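Local coordinates for protein 3-dehydroshikimate dehydratase (PDB 5HMQ) that converts 3-dehydroshikimate to protocatechuate with the help of a divalent metal ion, in a homodimer whose chains fuse a TIM-barrel lyase domain to a dioxygenase-like domain, at residues G394-E397 / P401-R404; R404-S409 / V459-S464. All blocks are in the same frame, centred on the assembly; numbering follows the deposited sequence.

Contact 1 (G394-E397 / P401-R404); sequences GPNE and PAVR
Asn396 and Ala402 meet where a loop of the first vicinal oxygen chelate (VOC) module folds back over strand 402-404, near one end of the module's mixed sheet. The contact is small, 92 Å² in all, and what crosses it is van der Waals packing. The methyl of Ala402 stands over the flat carboxamide of Asn396, about 3.5 Å above its plane and shifted toward the nitrogen. Its CB lies 3.7 Å from Asn396 CG. Both side chains also touch Tyr412 of strand 410-414, the next strand of the sheet.

Polar bonds fix the rotation of the amide, so that one face stays against the methyl, and its partners come from the surrounding chain. Asn396 OD1 accepts from the backbone N of Cys398, an Asx turn, while ND2 gives its hydrogens to the carbonyls of Val400 and Phe389. The amide thereby ties the start of the 396-400 bend to its end and to strand 388-389, and its buried polar atoms are satisfied. Ala402 pairs through its backbone with the same Phe389.

Beside this buried point, Tyr40 of the second subunit packs on Pro395 and Arg404. With Asn396 CG anti to the backbone N (chi1 -178°), the amide reaches across to the strand, and Asn396 ND2 comes 3.9 Å from Pro401 C and 3.5 Å from Ala402 CB.

Contact 2 (R404-S409 / V459-S464); sequences RAPDGS and VLFYKS
Leu460 O takes two bonds from Ser464, one from OG (2.7 Å) and one from the backbone N, arriving from opposite faces of its carbonyl plane, within the helical turn that brings Phe461 against Pro406. That turn belongs to helix 455-465 of the second VOC module; its partner, 404-409, is the hairpin connection between antiparallel strands 402-404 and 410-414 of the first.

The central interaction is CH-pi. Pro406 CD sits over the middle of the Phe461 ring, 3.7 Å from its centroid and only 5° off the normal, with CG beside it above the ring's attachment point. Phe461 CG lies anti to the backbone N (chi1 170°), which sends the ring out from the helix toward the hairpin. Arg404 O approaches the ring obliquely, 3.5 Å from Phe461 CE1.

Trp458, one turn back on the helix, also touches Pro406, and Arg261 of helix 252-276 packs on Phe461. The connection itself is closed by Ala405 N to Ser409 O and, weakly, by Arg404 NH1 to Pro406 O; the second subunit's Tyr40 OH bonds to Gly408 O. At the far end of the ring, Phe461 CZ lies 3.8 Å from Ala405 CA.

In the fold
Strand 402-404 links the two contacts, whose centres are 14 Å apart, with Arg404 common to both. Contact 1 lies within one VOC module, about 22 Å from the chain centre, yet its touching residues are all buried; contact 2, about 9 Å from that centre, is only partly buried and joins the first module to the second. Their chemistry follows these places: in contact 1 a polar amide, bonded to nearby backbone, carries a small methyl contact, whereas contact 2 rests on proline against an aromatic face. Tyr40 of the second subunit packs near each, placing this edge of the first module's sheet at the dimer interface.

Contact 1 (G394-E397 / P401-R404)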
ATOM      1  N   GLY C 394       4.141   4.166 -28.724  1.00 50.20           N
ATOM      2  CA  GLY C 394       3.472   3.600 -27.575  1.00 47.34           C
ATOM      3  C   GLY C 394       2.156   4.275 -27.258  1.00 49.79           C
ATOM      4  O   GLY C 394       1.309   4.478 -28.132  1.00 52.76           O
ATOM      5  N   PRO C 395       1.960   4.643 -25.987  1.00 50.58           N
ATOM      6  CA  PRO C 395       0.716   5.324 -25.602  1.00 51.33           C
ATOM      7  C   PRO C 395       0.672   6.789 -25.996  1.00 49.30           C
ATOM      8  O   PRO C 395      -0.383   7.422 -25.845  1.00 53.34           O
ATOM      9  CB  PRO C 395       0.703   5.170 -24.078  1.00 50.15           C
ATOM     10  CG  PRO C 395       2.150   5.187 -23.714  1.00 47.61           C
ATOM     11  CD  PRO C 395       2.872   4.473 -24.841  1.00 47.58           C
ATOM     12  N   ASN C 396       1.774   7.344 -26.494  1.00 47.10           N
ATOM     13  CA  ASN C 396       1.850   8.755 -26.849  1.00 48.44           C
ATOM     14  C   ASN C 396       1.343   8.928 -28.275  1.00 51.84           C
ATOM     15  O   ASN C 396       2.036   8.578 -29.236  1.00 54.60           O
ATOM     16  CB  ASN C 396       3.279   9.270 -26.700  1.00 48.37           C
ATOM     17  CG  ASN C 396       3.405  10.750 -27.018  1.00 52.41           C
ATOM     18  OD1 ASN C 396       2.406  11.452 -27.179  1.00 50.65           O
ATOM     19  ND2 ASN C 396       4.640  11.233 -27.102  1.00 50.37           N
ATOM     20  N   GLU C 397       0.135   9.468 -28.414  1.00 52.55           N
ATOM     21  CA  GLU C 397      -0.461   9.719 -29.717  1.00 51.85           C
ATOM     22  C   GLU C 397      -0.315  11.170 -30.152  1.00 52.79           C
ATOM     23  O   GLU C 397      -0.910  11.569 -31.158  1.00 54.26           O
ATOM     24  CB  GLU C 397      -1.933   9.303 -29.709  1.00 51.46           C
ATOM     25  CG  GLU C 397      -2.124   7.824 -29.406  1.00 53.81           C
ATOM     26  CD  GLU C 397      -3.562   7.368 -29.535  1.00 59.44           C
ATOM     27  OE1 GLU C 397      -4.391   8.148 -30.049  1.00 62.05           O
ATOM     28  OE2 GLU C 397      -3.861   6.226 -29.120  1.00 61.99           O
ATOM     29  N   PRO C 401       7.197  15.004 -27.304  1.00 49.37           N
ATOM     30  CA  PRO C 401       7.559  13.936 -26.366  1.00 51.09           C
ATOM     31  C   PRO C 401       6.648  13.928 -25.146  1.00 54.78           C
ATOM     32  O   PRO C 401       6.017  14.926 -24.792  1.00 52.31           O
ATOM     33  CB  PRO C 401       9.006  14.268 -25.980  1.00 47.98           C
ATOM     34  CG  PRO C 401       9.168  15.716 -26.293  1.00 49.45           C
ATOM     35  CD  PRO C 401       8.280  15.990 -27.466  1.00 48.54           C
ATOM     36  N   ALA C 402       6.580  12.761 -24.506  1.00 50.57           N
ATOM     37  CA  ALA C 402       5.757  12.560 -23.324  1.00 48.06           C
ATOM     38  C   ALA C 402       6.559  11.846 -22.245  1.00 47.43           C
ATOM     39  O   ALA C 402       7.459  11.053 -22.538  1.00 47.45           O
ATOM     40  CB  ALA C 402       4.490  11.756 -23.651  1.00 46.41           C
ATOM     41  N   VAL C 403       6.231  12.145 -20.989  1.00 44.20           N
ATOM     42  CA  VAL C 403       6.822  11.488 -19.829  1.00 44.87           C
ATOM     43  C   VAL C 403       5.714  10.760 -19.079  1.00 45.90           C
ATOM     44  O   VAL C 403       4.638  11.326 -18.850  1.00 45.53           O
ATOM     45  CB  VAL C 403       7.541  12.493 -18.909  1.00 43.86           C
ATOM     46  CG1 VAL C 403       8.077  11.789 -17.669  1.00 44.75           C
ATOM     47  CG2 VAL C 403       8.660  13.188 -19.661  1.00 42.83           C
ATOM     48  N   ARG C 404       5.973   9.508 -18.706  1.00 44.12           N
ATOM     49  CA  ARG C 404       4.977   8.699 -18.019  1.00 42.06           C
ATOM     50  C   ARG C 404       4.942   9.075 -16.540  1.00 42.90           C
ATOM     51  O   ARG C 404       5.981   9.110 -15.874  1.00 44.54           O
ATOM     52  CB  ARG C 404       5.293   7.213 -18.197  1.00 43.77           C
ATOM     53  CG  ARG C 404       4.265   6.233 -17.620  1.00 49.20           C
ATOM     54  CD  ARG C 404       4.904   4.884 -17.297  1.00 49.25           C
ATOM     55  NE  ARG C 404       3.930   3.871 -16.886  1.00 50.04           N
ATOM     56  CZ  ARG C 404       3.584   3.589 -15.635  1.00 51.13           C
ATOM     57  NH1 ARG C 404       4.128   4.247 -14.621  1.00 53.50           N
ATOM     58  NH2 ARG C 404       2.686   2.638 -15.403  1.00 48.20           N
TER

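Contact 2 (R404-S409 / V459-S464)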
ATOM      1  N   ARG C 404       5.973   9.508 -18.706  1.00 44.12           N
ATOM      2  CA  ARG C 404       4.977   8.699 -18.019  1.00 42.06           C
ATOM      3  C   ARG C 404       4.942   9.075 -16.540  1.00 42.90           C
ATOM      4  O   ARG C 404       5.981   9.110 -15.874  1.00 44.54           O
ATOM      5  CB  ARG C 404       5.293   7.213 -18.197  1.00 43.77           C
ATOM      6  CG  ARG C 404       4.265   6.233 -17.620  1.00 49.20           C
ATOM      7  CD  ARG C 404       4.904   4.884 -17.297  1.00 49.25           C
ATOM      8  NE  ARG C 404       3.930   3.871 -16.886  1.00 50.04           N
ATOM      9  CZ  ARG C 404       3.584   3.589 -15.635  1.00 51.13           C
ATOM     10  NH1 ARG C 404       4.128   4.247 -14.621  1.00 53.50           N
ATOM     11  NH2 ARG C 404       2.686   2.638 -15.403  1.00 48.20           N
ATOM     12  N   ALA C 405       3.748   9.358 -16.033  1.00 42.16           N
ATOM     13  CA  ALA C 405       3.539   9.628 -14.619  1.00 45.09           C
ATOM     14  C   ALA C 405       3.437   8.307 -13.862  1.00 46.03           C
ATOM     15  O   ALA C 405       3.268   7.254 -14.479  1.00 43.70           O
ATOM     16  CB  ALA C 405       2.275  10.467 -14.437  1.00 42.25           C
ATOM     17  N   PRO C 406       3.575   8.319 -12.525  1.00 43.89           N
ATOM     18  CA  PRO C 406       3.628   7.039 -11.790  1.00 44.08           C
ATOM     19  C   PRO C 406       2.464   6.113 -12.086  1.00 45.95           C
ATOM     20  O   PRO C 406       2.634   4.888 -12.051  1.00 46.74           O
ATOM     21  CB  PRO C 406       3.635   7.485 -10.323  1.00 43.86           C
ATOM     22  CG  PRO C 406       4.297   8.814 -10.359  1.00 45.73           C
ATOM     23  CD  PRO C 406       3.829   9.465 -11.631  1.00 44.18           C
ATOM     24  N   ASP C 407       1.286   6.656 -12.383  1.00 48.04           N
ATOM     25  CA  ASP C 407       0.157   5.826 -12.773  1.00 46.35           C
ATOM     26  C   ASP C 407       0.272   5.597 -14.275  1.00 47.09           C
ATOM     27  O   ASP C 407       1.384   5.487 -14.798  1.00 50.10           O
ATOM     28  CB  ASP C 407      -1.170   6.485 -12.373  1.00 48.20           C
ATOM     29  CG  ASP C 407      -1.430   7.787 -13.109  1.00 46.52           C
ATOM     30  OD1 ASP C 407      -0.455   8.475 -13.474  1.00 46.71           O
ATOM     31  OD2 ASP C 407      -2.612   8.136 -13.302  1.00 51.18           O
ATOM     32  N   GLY C 408      -0.840   5.509 -14.985  1.00 48.57           N
ATOM     33  CA  GLY C 408      -0.715   5.307 -16.412  1.00 52.15           C
ATOM     34  C   GLY C 408      -0.706   6.575 -17.236  1.00 50.89           C
ATOM     35  O   GLY C 408      -0.350   6.537 -18.418  1.00 46.30           O
ATOM     36  N   SER C 409      -1.057   7.707 -16.624  1.00 47.77           N
ATOM     37  CA  SER C 409      -1.174   8.973 -17.331  1.00 43.53           C
ATOM     38  C   SER C 409       0.171   9.488 -17.843  1.00 43.71           C
ATOM     39  O   SER C 409       1.246   9.122 -17.363  1.00 43.11           O
ATOM     40  CB  SER C 409      -1.812  10.026 -16.423  1.00 43.71           C
ATOM     41  OG  SER C 409      -1.057  10.213 -15.239  1.00 44.05           O
ATOM     42  N   VAL C 459       5.606  12.596  -4.829  1.00 42.80           N
ATOM     43  CA  VAL C 459       6.294  13.815  -4.410  1.00 42.42           C
ATOM     44  C   VAL C 459       7.706  13.847  -4.978  1.00 45.04           C
ATOM     45  O   VAL C 459       8.137  14.846  -5.566  1.00 45.27           O
ATOM     46  CB  VAL C 459       6.301  13.928  -2.875  1.00 44.12           C
ATOM     47  CG1 VAL C 459       7.233  15.045  -2.430  1.00 40.94           C
ATOM     48  CG2 VAL C 459       4.893  14.164  -2.351  1.00 44.73           C
ATOM     49  N   LEU C 460       8.445  12.747  -4.816  1.00 45.49           N
ATOM     50  CA  LEU C 460       9.800  12.674  -5.353  1.00 45.72           C
ATOM     51  C   LEU C 460       9.792  12.734  -6.875  1.00 44.12           C
ATOM     52  O   LEU C 460      10.701  13.310  -7.486  1.00 46.38           O
ATOM     53  CB  LEU C 460      10.491  11.402  -4.863  1.00 42.59           C
ATOM     54  CG  LEU C 460      11.882  11.123  -5.424  1.00 41.86           C
ATOM     55  CD1 LEU C 460      12.810  12.295  -5.164  1.00 37.72           C
ATOM     56  CD2 LEU C 460      12.443   9.857  -4.806  1.00 43.89           C
ATOM     57  N   PHE C 461       8.776  12.141  -7.503  1.00 41.64           N
ATOM     58  CA  PHE C 461       8.670  12.173  -8.959  1.00 40.43           C
ATOM     59  C   PHE C 461       8.639  13.608  -9.474  1.00 42.21           C
ATOM     60  O   PHE C 461       9.384  13.967 -10.394  1.00 41.54           O
ATOM     61  CB  PHE C 461       7.418  11.402  -9.394  1.00 42.13           C
ATOM     62  CG  PHE C 461       7.068  11.557 -10.850  1.00 42.78           C
ATOM     63  CD1 PHE C 461       7.648  10.741 -11.808  1.00 39.97           C
ATOM     64  CD2 PHE C 461       6.133  12.498 -11.256  1.00 43.08           C
ATOM     65  CE1 PHE C 461       7.320  10.876 -13.144  1.00 41.58           C
ATOM     66  CE2 PHE C 461       5.800  12.638 -12.590  1.00 43.27           C
ATOM     67  CZ  PHE C 461       6.393  11.825 -13.536  1.00 44.06           C
ATOM     68  N   TYR C 462       7.792  14.450  -8.878  1.00 43.35           N
ATOM     69  CA  TYR C 462       7.657  15.824  -9.348  1.00 44.50           C
ATOM     70  C   TYR C 462       8.813  16.702  -8.878  1.00 44.45           C
ATOM     71  O   TYR C 462       9.243  17.602  -9.608  1.00 44.27           O
ATOM     72  CB  TYR C 462       6.315  16.403  -8.901  1.00 42.61           C
ATOM     73  CG  TYR C 462       5.203  16.155  -9.896  1.00 42.88           C
ATOM     74  CD1 TYR C 462       5.141  16.870 -11.088  1.00 45.12           C
ATOM     75  CD2 TYR C 462       4.219  15.205  -9.651  1.00 39.92           C
ATOM     76  CE1 TYR C 462       4.130  16.648 -12.005  1.00 44.16           C
ATOM     77  CE2 TYR C 462       3.203  14.974 -10.565  1.00 41.92           C
ATOM     78  CZ  TYR C 462       3.164  15.701 -11.739  1.00 45.07           C
ATOM     79  OH  TYR C 462       2.157  15.481 -12.653  1.00 46.23           O
ATOM     80  N   LYS C 463       9.323  16.468  -7.665  1.00 45.82           N
ATOM     81  CA  LYS C 463      10.448  17.263  -7.182  1.00 46.55           C
ATOM     82  C   LYS C 463      11.696  17.048  -8.031  1.00 45.66           C
ATOM     83  O   LYS C 463      12.432  18.000  -8.312  1.00 46.47           O
ATOM     84  CB  LYS C 463      10.751  16.942  -5.719  1.00 44.51           C
ATOM     85  CG  LYS C 463       9.894  17.680  -4.712  1.00 44.87           C
ATOM     86  CD  LYS C 463      10.422  17.454  -3.304  1.00 46.37           C
ATOM     87  CE  LYS C 463       9.785  18.404  -2.303  1.00 49.20           C
ATOM     88  NZ  LYS C 463      10.300  18.173  -0.925  1.00 50.72           N
ATOM     89  N   SER C 464      11.962  15.808  -8.439  1.00 43.38           N
ATOM     90  CA  SER C 464      13.212  15.527  -9.136  1.00 43.55           C
ATOM     91  C   SER C 464      13.098  15.737 -10.644  1.00 45.36           C
ATOM     92  O   SER C 464      13.883  16.492 -11.225  1.00 48.29           O
ATOM     93  CB  SER C 464      13.686  14.101  -8.825  1.00 41.58           C
ATOM     94  OG  SER C 464      12.766  13.128  -9.289  1.00 45.04           O
TER